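Local coordinates for Lin1840 protein (Listeria innocua serovar 6a, PDB 4ZOC) that probably hydrolyses terminal, non-reducing beta-D-glucosyl residues with release of beta-D-glucose, as a family 3 glycoside hydrolase involved in beta-1,2-glucan metabolism, at residues A[137-142]-A[188-193]. The protein carries 2 engineered substitutions. Numbering follows the deposited sequence.
Sequences PMLDLV and ACVKHF
Both oxygens of the Asp140 carboxylate grip His192, one at its ring and the other at its backbone N, the nitrogen of a cis Lys191-His192 peptide. Asp140 OD2 accepts His192 ND1 at 2.8 Å through its syn lone pair, almost within the imidazole plane. Asp140 OD1 takes His192 N at 2.9 Å, and both bonds are nearly straight at 171°. Together they clamp the residue; the ND1 bond, with CG of Lys191 over the centre of one ring face, probably limits the ring's rotation, and Tyr196 packs edge-to-face against it. Asp140 OD1 is also hydrogen-bonded to Tyr223 OH. The cis bond lies near the C-terminal end of strand 187-193 of the TIM barrel, beside the loop that follows neighbouring strand 133-134, and a second cis peptide precedes Pro137. Here the backbones run parallel, meeting in a single bridge: Pro137 O receives Lys191 N at 3.1 Å, while Leu139 N reaches Lys191 O at 2.8 Å. Met138 CB rests against Lys191 CE; its CG, anti to the backbone N (chi1 -174°), comes to 3.9 Å from His192 CE1. Extended beyond CG, Lys191 carries NZ to Phe135 O. Leu139 and Val190 cross at about a right angle, both packing on helix 221-228.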
ATOM      1  N   PRO A 137     -14.831  14.877 -15.690  1.00  6.85           N
ATOM      2  CA  PRO A 137     -14.852  13.776 -14.716  1.00  7.43           C
ATOM      3  C   PRO A 137     -13.535  13.580 -13.925  1.00  7.64           C
ATOM      4  O   PRO A 137     -12.432  13.842 -14.406  1.00  5.59           O
ATOM      5  CB  PRO A 137     -15.122  12.574 -15.581  1.00  8.53           C
ATOM      6  CG  PRO A 137     -14.448  12.901 -16.867  1.00  8.71           C
ATOM      7  CD  PRO A 137     -14.721  14.377 -17.062  1.00  7.35           C
ATOM      8  N   MET A 138     -13.675  13.088 -12.675  1.00  9.51           N
ATOM      9  CA  MET A 138     -12.545  12.597 -11.908  1.00  8.24           C
ATOM     10  C   MET A 138     -12.393  11.095 -12.194  1.00  7.22           C
ATOM     11  O   MET A 138     -13.310  10.271 -11.910  1.00  7.49           O
ATOM     12  CB  MET A 138     -12.811  12.896 -10.432  1.00  7.45           C
ATOM     13  CG  MET A 138     -11.681  12.575  -9.509  1.00  8.60           C
ATOM     14  SD  MET A 138     -11.668  10.828  -9.006  1.00  7.21           S
ATOM     15  CE  MET A 138     -10.706  11.030  -7.492  1.00  8.81           C
ATOM     16  N   LEU A 139     -11.238  10.733 -12.702  1.00  6.68           N
ATOM     17  CA  LEU A 139     -10.985   9.382 -13.262  1.00  7.84           C
ATOM     18  C   LEU A 139      -9.856   8.636 -12.577  1.00  7.99           C
ATOM     19  O   LEU A 139      -9.248   7.726 -13.141  1.00  8.96           O
ATOM     20  CB  LEU A 139     -10.763   9.475 -14.761  1.00  8.81           C
ATOM     21  CG  LEU A 139     -11.991  10.014 -15.517  1.00  9.62           C
ATOM     22  CD1 LEU A 139     -11.645  10.220 -16.987  1.00 10.47           C
ATOM     23  CD2 LEU A 139     -13.168   9.030 -15.422  1.00 10.38           C
ATOM     24  N   ASP A 140      -9.590   8.997 -11.315  1.00  7.72           N
ATOM     25  CA  ASP A 140      -8.512   8.355 -10.554  1.00  6.47           C
ATOM     26  C   ASP A 140      -9.055   7.015 -10.068  1.00  7.08           C
ATOM     27  O   ASP A 140     -10.099   6.924  -9.337  1.00  8.81           O
ATOM     28  CB  ASP A 140      -8.102   9.247  -9.359  1.00  7.15           C
ATOM     29  CG  ASP A 140      -7.754  10.667  -9.797  1.00  7.10           C
ATOM     30  OD1 ASP A 140      -7.250  10.873 -10.925  1.00  6.46           O
ATOM     31  OD2 ASP A 140      -8.025  11.598  -9.044  1.00  7.22           O
ATOM     32  N   LEU A 141      -8.353   5.945 -10.442  1.00  6.60           N
ATOM     33  CA  LEU A 141      -8.650   4.605  -9.948  1.00  6.59           C
ATOM     34  C   LEU A 141      -8.394   4.574  -8.445  1.00  5.91           C
ATOM     35  O   LEU A 141      -7.389   5.149  -7.973  1.00  6.35           O
ATOM     36  CB  LEU A 141      -7.713   3.599 -10.642  1.00  7.42           C
ATOM     37  CG  LEU A 141      -7.928   2.113 -10.347  1.00  8.37           C
ATOM     38  CD1 LEU A 141      -9.165   1.706 -11.082  1.00  9.93           C
ATOM     39  CD2 LEU A 141      -6.730   1.335 -10.801  1.00  8.83           C
ATOM     40  N   VAL A 142      -9.355   3.998  -7.720  1.00  6.39           N
ATOM     41  CA  VAL A 142      -9.283   3.907  -6.284  1.00  5.36           C
ATOM     42  C   VAL A 142      -9.371   2.454  -5.796  1.00  6.38           C
ATOM     43  O   VAL A 142     -10.272   1.669  -6.207  1.00  7.15           O
ATOM     44  CB  VAL A 142     -10.324   4.806  -5.597  1.00  6.54           C
ATOM     45  CG1 VAL A 142      -9.997   6.256  -5.837  1.00  7.64           C
ATOM     46  CG2 VAL A 142     -11.787   4.504  -6.021  1.00  6.15           C
ATOM     47  N   ALA A 188     -15.458  19.874 -20.620  1.00  8.46           N
ATOM     48  CA  ALA A 188     -15.052  19.005 -19.529  1.00  8.26           C
ATOM     49  C   ALA A 188     -13.550  19.065 -19.347  1.00  9.29           C
ATOM     50  O   ALA A 188     -12.835  19.302 -20.291  1.00 10.05           O
ATOM     51  CB  ALA A 188     -15.527  17.583 -19.824  1.00  8.76           C
ATOM     52  N   CYS A 189     -13.080  18.837 -18.120  1.00  9.02           N
ATOM     53  CA  CYS A 189     -11.708  18.774 -17.766  1.00  9.21           C
ATOM     54  C   CYS A 189     -11.483  17.472 -16.964  1.00  8.81           C
ATOM     55  O   CYS A 189     -11.920  17.333 -15.839  1.00  9.32           O
ATOM     56  CB  CYS A 189     -11.323  19.936 -16.866  1.00  9.65           C
ATOM     57  SG  CYS A 189      -9.631  19.986 -16.341  1.00  9.59           S
ATOM     58  N   VAL A 190     -10.737  16.578 -17.571  1.00  7.42           N
ATOM     59  CA  VAL A 190     -10.342  15.279 -16.973  1.00  7.94           C
ATOM     60  C   VAL A 190      -9.416  15.559 -15.819  1.00  8.25           C
ATOM     61  O   VAL A 190      -8.509  16.355 -15.989  1.00  7.13           O
ATOM     62  CB  VAL A 190      -9.632  14.399 -18.063  1.00  9.98           C
ATOM     63  CG1 VAL A 190      -8.888  13.198 -17.505  1.00  9.97           C
ATOM     64  CG2 VAL A 190     -10.645  13.863 -19.077  1.00  8.87           C
ATOM     65  N   LYS A 191      -9.557  14.869 -14.684  1.00  7.84           N
ATOM     66  CA  LYS A 191      -8.619  15.065 -13.585  1.00  7.00           C
ATOM     67  C   LYS A 191      -8.494  13.685 -12.855  1.00  6.83           C
ATOM     68  O   LYS A 191      -9.380  12.803 -13.057  1.00  5.13           O
ATOM     69  CB  LYS A 191      -9.062  16.200 -12.624  1.00  7.40           C
ATOM     70  CG  LYS A 191     -10.314  15.869 -11.855  1.00  9.46           C
ATOM     71  CD  LYS A 191     -10.866  17.096 -11.169  1.00  7.95           C
ATOM     72  CE  LYS A 191     -11.926  16.809 -10.151  1.00  6.76           C
ATOM     73  NZ  LYS A 191     -12.470  18.037  -9.592  1.00  5.85           N
ATOM     74  N   HIS A 192      -7.424  13.475 -12.117  1.00  7.18           N
ATOM     75  CA  HIS A 192      -6.262  14.310 -11.915  1.00  6.66           C
ATOM     76  C   HIS A 192      -5.090  13.530 -12.513  1.00  7.00           C
ATOM     77  O   HIS A 192      -4.791  12.407 -12.096  1.00  7.25           O
ATOM     78  CB  HIS A 192      -5.968  14.554 -10.383  1.00  6.03           C
ATOM     79  CG  HIS A 192      -7.106  15.167  -9.638  1.00  5.82           C
ATOM     80  ND1 HIS A 192      -8.116  14.410  -9.080  1.00  7.15           N
ATOM     81  CD2 HIS A 192      -7.382  16.465  -9.315  1.00  7.20           C
ATOM     82  CE1 HIS A 192      -8.997  15.225  -8.496  1.00  7.07           C
ATOM     83  NE2 HIS A 192      -8.555  16.467  -8.609  1.00  7.60           N
ATOM     84  N   PHE A 193      -4.425  14.119 -13.485  1.00  8.71           N
ATOM     85  CA  PHE A 193      -3.422  13.382 -14.250  1.00  7.73           C
ATOM     86  C   PHE A 193      -2.128  13.347 -13.437  1.00  7.28           C
ATOM     87  O   PHE A 193      -1.511  14.400 -13.258  1.00  8.30           O
ATOM     88  CB  PHE A 193      -3.238  14.016 -15.662  1.00  8.63           C
ATOM     89  CG  PHE A 193      -2.697  13.069 -16.688  1.00  8.36           C
ATOM     90  CD1 PHE A 193      -3.512  12.089 -17.255  1.00 10.01           C
ATOM     91  CD2 PHE A 193      -1.357  13.151 -17.071  1.00  8.68           C
ATOM     92  CE1 PHE A 193      -3.025  11.215 -18.228  1.00 11.96           C
ATOM     93  CE2 PHE A 193      -0.855  12.301 -18.042  1.00  8.07           C
ATOM     94  CZ  PHE A 193      -1.678  11.310 -18.589  1.00 10.35           C
TER